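Local structure of maquette-3 (Escherichia coli, 6Z0C) at residues A[45-58]-A[146-158]. The protein is a de novo designed four-helix bundle, apparently built to test how charged networks buried in a hydrophobic core affect structural stability. Residues are numbered along the deposited sequence; the frame is centred on the assembly and turned at random.
Sequences ASEKARNPEKKSVL and ILGGSGGDELREL
Lys-54 reaches from helix 52-58 into the glycine-rich loop, where its ammonium NZ donates hydrogen bonds to two backbone carbonyls: Ile-146 O at 2.8 Å and Ser-150 O at 3.2 Å. Neither is ideally directed; NZ stands 38° out of the carbonyl plane of Ile-146 and is tilted 29° from that of Ser-150. Gly-148 O also approaches NZ to 2.8 Å, but at a poor angle for bonding. The chain that delivers this ammonium group is extended beyond CG, and its methylenes run alongside Ile-146, the two side chains pointing opposite ways, with Lys-54 CG 3.9 Å from Ile-146 CB. Lys-54 thus spans the 146-150 loop, and a methionine in its place would probably leave the carbonyls of Ile-146 and Ser-150 without their ammonium partner and the loop less firmly held. A type II turn from Gly-149 to Gly-152 follows, placing Gly-151 at the N-cap position of helix 152-194.

On the solvent side, Ser-150 CB lies over one face of the Arg-50 guanidinium, offset toward its rim. A water accepts from Asn-51 N and also bonds Ser-150 OG, linking the two loops.

A second water donates to Ala-45 O and Glu-154 OE2. Chi1 of Glu-154 (59°) sets CG between the backbone N and the carbonyl carbon, against the Ala-45 methyl; Lys-48 NZ, 4.2 Å from Glu-154 OE1, lies beyond salt-bridge range.

Inward, the contact turns apolar: Val-57 CG1 and Ile-146 CD1 meet tip to tip at 3.9 Å, and Leu-58 CD2 packs on Leu-155 CD2 at 3.8 Å. The 49-51 connection between helix 4-48 and helix 52-99 lies beside the loop preceding helix 152-194, at one end of the bundle. Leu-58 and Leu-158 continue the core onto Leu-42 of helix 4-48, while Val-57 touches Phe-139 and Leu-158 touches Leu-143 of helix 105-144.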
# COMPACT_ATOMS: atom_id res chain seq x y z
N ALA A 45 7.28 -14.93 -24.18
CA ALA A 45 6.55 -16.22 -24.16
C ALA A 45 5.42 -16.18 -25.20
O ALA A 45 5.25 -17.17 -25.93
CB ALA A 45 6.02 -16.50 -22.78
N SER A 46 4.68 -15.07 -25.28
CA SER A 46 3.58 -14.84 -26.24
C SER A 46 4.09 -14.92 -27.69
O SER A 46 3.43 -15.57 -28.52
CB SER A 46 2.91 -13.52 -25.98
OG SER A 46 1.80 -13.36 -26.85
N GLU A 47 5.23 -14.28 -27.98
CA GLU A 47 5.85 -14.25 -29.33
C GLU A 47 6.25 -15.67 -29.74
O GLU A 47 6.08 -16.00 -30.93
CB GLU A 47 7.06 -13.32 -29.36
CG GLU A 47 6.73 -11.85 -29.18
CD GLU A 47 5.93 -11.20 -30.30
OE1 GLU A 47 5.25 -10.20 -30.02
OE2 GLU A 47 5.98 -11.70 -31.43
N LYS A 48 6.74 -16.48 -28.80
CA LYS A 48 7.30 -17.84 -29.04
C LYS A 48 6.19 -18.90 -29.13
O LYS A 48 6.43 -19.93 -29.80
CB LYS A 48 8.25 -18.24 -27.90
CG LYS A 48 9.63 -17.60 -27.94
CD LYS A 48 10.36 -17.74 -26.62
CE LYS A 48 11.72 -18.40 -26.77
NZ LYS A 48 12.37 -18.60 -25.46
N ALA A 49 5.06 -18.69 -28.45
CA ALA A 49 3.97 -19.68 -28.27
C ALA A 49 3.50 -20.22 -29.62
O ALA A 49 3.05 -19.41 -30.46
CB ALA A 49 2.84 -19.06 -27.49
N ARG A 50 3.58 -21.54 -29.82
CA ARG A 50 3.16 -22.26 -31.05
C ARG A 50 1.69 -22.70 -30.92
O ARG A 50 0.98 -22.71 -31.94
CB ARG A 50 4.06 -23.48 -31.30
CG ARG A 50 5.55 -23.18 -31.21
CD ARG A 50 6.42 -24.18 -31.96
NE ARG A 50 6.60 -25.45 -31.25
CZ ARG A 50 7.51 -25.69 -30.30
NH1 ARG A 50 8.34 -24.73 -29.90
NH2 ARG A 50 7.58 -26.88 -29.75
N ASN A 51 1.26 -23.05 -29.71
CA ASN A 51 -0.13 -23.50 -29.41
C ASN A 51 -1.02 -22.27 -29.31
O ASN A 51 -0.81 -21.42 -28.44
CB ASN A 51 -0.18 -24.34 -28.13
CG ASN A 51 0.83 -25.47 -28.10
OD1 ASN A 51 1.52 -25.66 -27.11
ND2 ASN A 51 0.93 -26.21 -29.19
N PRO A 52 -2.04 -22.10 -30.19
CA PRO A 52 -2.88 -20.91 -30.18
C PRO A 52 -3.58 -20.64 -28.83
O PRO A 52 -3.71 -19.49 -28.48
CB PRO A 52 -3.92 -21.18 -31.27
CG PRO A 52 -3.25 -22.17 -32.18
CD PRO A 52 -2.42 -23.04 -31.26
N GLU A 53 -4.00 -21.69 -28.11
CA GLU A 53 -4.70 -21.53 -26.80
C GLU A 53 -3.73 -20.90 -25.79
O GLU A 53 -4.18 -20.06 -24.99
CB GLU A 53 -5.29 -22.86 -26.30
CG GLU A 53 -4.32 -23.79 -25.60
CD GLU A 53 -3.45 -24.65 -26.50
OE1 GLU A 53 -3.54 -24.49 -27.74
OE2 GLU A 53 -2.70 -25.50 -25.97
N LYS A 54 -2.44 -21.27 -25.84
CA LYS A 54 -1.39 -20.72 -24.95
C LYS A 54 -1.11 -19.26 -25.35
O LYS A 54 -1.01 -18.41 -24.44
CB LYS A 54 -0.13 -21.58 -25.00
CG LYS A 54 -0.30 -23.00 -24.48
CD LYS A 54 1.00 -23.69 -24.12
CE LYS A 54 0.81 -25.15 -23.75
NZ LYS A 54 2.05 -25.74 -23.19
N LYS A 55 -1.00 -18.97 -26.65
CA LYS A 55 -0.79 -17.58 -27.15
C LYS A 55 -1.94 -16.70 -26.66
O LYS A 55 -1.67 -15.61 -26.11
CB LYS A 55 -0.70 -17.54 -28.68
CG LYS A 55 -0.14 -16.24 -29.24
CD LYS A 55 0.04 -16.25 -30.75
CE LYS A 55 1.11 -15.27 -31.22
NZ LYS A 55 2.47 -15.83 -31.05
N SER A 56 -3.18 -17.17 -26.83
CA SER A 56 -4.43 -16.46 -26.42
C SER A 56 -4.36 -16.09 -24.94
O SER A 56 -4.64 -14.91 -24.62
CB SER A 56 -5.64 -17.30 -26.72
OG SER A 56 -6.81 -16.69 -26.20
N VAL A 57 -4.03 -17.05 -24.07
CA VAL A 57 -3.96 -16.85 -22.59
C VAL A 57 -2.90 -15.78 -22.28
O VAL A 57 -3.20 -14.84 -21.51
CB VAL A 57 -3.66 -18.17 -21.85
CG1 VAL A 57 -3.15 -17.94 -20.44
CG2 VAL A 57 -4.87 -19.09 -21.85
N LEU A 58 -1.70 -15.93 -22.85
CA LEU A 58 -0.54 -15.04 -22.59
C LEU A 58 -0.85 -13.62 -23.08
O LEU A 58 -0.56 -12.66 -22.33
CB LEU A 58 0.70 -15.60 -23.27
CG LEU A 58 1.19 -16.95 -22.74
CD1 LEU A 58 2.30 -17.51 -23.62
CD2 LEU A 58 1.65 -16.84 -21.30
N ILE A 146 -1.50 -24.57 -18.59
CA ILE A 146 -0.77 -24.52 -19.90
C ILE A 146 0.74 -24.77 -19.69
O ILE A 146 1.49 -24.57 -20.67
CB ILE A 146 -1.04 -23.19 -20.63
CG1 ILE A 146 -0.58 -21.97 -19.83
CG2 ILE A 146 -2.51 -23.10 -21.02
CD1 ILE A 146 -0.38 -20.73 -20.67
N LEU A 147 1.16 -25.21 -18.50
CA LEU A 147 2.57 -25.61 -18.23
C LEU A 147 2.92 -26.85 -19.06
O LEU A 147 1.99 -27.58 -19.46
CB LEU A 147 2.76 -25.89 -16.74
CG LEU A 147 2.58 -24.71 -15.80
CD1 LEU A 147 2.76 -25.15 -14.35
CD2 LEU A 147 3.54 -23.57 -16.13
N GLY A 148 4.21 -27.09 -19.29
CA GLY A 148 4.73 -28.25 -20.03
C GLY A 148 4.57 -28.08 -21.53
O GLY A 148 4.24 -26.95 -21.96
N GLY A 149 4.79 -29.15 -22.30
CA GLY A 149 4.76 -29.15 -23.78
C GLY A 149 5.64 -28.07 -24.36
O GLY A 149 6.71 -27.79 -23.77
N SER A 150 5.22 -27.45 -25.47
CA SER A 150 5.91 -26.31 -26.12
C SER A 150 5.73 -25.06 -25.26
O SER A 150 4.57 -24.77 -24.87
CB SER A 150 5.43 -26.10 -27.54
OG SER A 150 4.09 -25.64 -27.56
N GLY A 151 6.83 -24.36 -24.97
CA GLY A 151 6.87 -23.18 -24.09
C GLY A 151 7.13 -23.55 -22.64
O GLY A 151 7.29 -22.62 -21.82
N GLY A 152 7.21 -24.85 -22.33
CA GLY A 152 7.31 -25.39 -20.96
C GLY A 152 8.27 -24.59 -20.09
O GLY A 152 7.86 -24.18 -18.98
N ASP A 153 9.50 -24.37 -20.57
CA ASP A 153 10.61 -23.75 -19.79
C ASP A 153 10.26 -22.30 -19.43
O ASP A 153 10.32 -21.98 -18.22
CB ASP A 153 11.93 -23.82 -20.56
CG ASP A 153 12.60 -25.19 -20.50
OD1 ASP A 153 12.05 -26.09 -19.83
OD2 ASP A 153 13.67 -25.34 -21.12
N GLU A 154 9.91 -21.47 -20.41
CA GLU A 154 9.62 -20.02 -20.18
C GLU A 154 8.35 -19.89 -19.33
O GLU A 154 8.30 -18.97 -18.49
CB GLU A 154 9.54 -19.24 -21.49
CG GLU A 154 8.48 -19.72 -22.47
CD GLU A 154 9.00 -20.52 -23.65
OE1 GLU A 154 9.90 -21.37 -23.45
OE2 GLU A 154 8.50 -20.31 -24.78
N LEU A 155 7.37 -20.77 -19.51
CA LEU A 155 6.10 -20.70 -18.75
C LEU A 155 6.37 -21.05 -17.28
O LEU A 155 5.78 -20.39 -16.40
CB LEU A 155 5.05 -21.61 -19.39
CG LEU A 155 4.61 -21.19 -20.80
CD1 LEU A 155 3.64 -22.20 -21.40
CD2 LEU A 155 4.00 -19.80 -20.81
N ARG A 156 7.26 -22.01 -17.01
CA ARG A 156 7.66 -22.40 -15.63
C ARG A 156 8.41 -21.22 -14.98
O ARG A 156 8.15 -20.96 -13.79
CB ARG A 156 8.50 -23.68 -15.63
CG ARG A 156 8.25 -24.58 -14.44
CD ARG A 156 8.85 -25.97 -14.60
NE ARG A 156 10.17 -26.08 -13.99
CZ ARG A 156 10.42 -26.56 -12.77
NH1 ARG A 156 9.44 -27.00 -12.00
NH2 ARG A 156 11.67 -26.60 -12.33
N GLU A 157 9.28 -20.54 -15.72
CA GLU A 157 10.01 -19.33 -15.23
C GLU A 157 9.01 -18.21 -14.94
O GLU A 157 9.17 -17.52 -13.92
CB GLU A 157 11.06 -18.87 -16.24
CG GLU A 157 12.32 -19.72 -16.22
CD GLU A 157 12.95 -19.84 -14.84
OE1 GLU A 157 12.82 -20.92 -14.23
OE2 GLU A 157 13.57 -18.86 -14.38
N LEU A 158 8.01 -18.04 -15.80
CA LEU A 158 6.93 -17.03 -15.65
C LEU A 158 6.14 -17.32 -14.37
O LEU A 158 5.86 -16.37 -13.61
CB LEU A 158 6.04 -17.09 -16.90
CG LEU A 158 4.90 -16.08 -16.97
CD1 LEU A 158 5.44 -14.65 -16.98
CD2 LEU A 158 4.05 -16.34 -18.20
O HOH W 1 5.48 -19.78 -25.09
O HOH W 2 3.02 -22.91 -27.12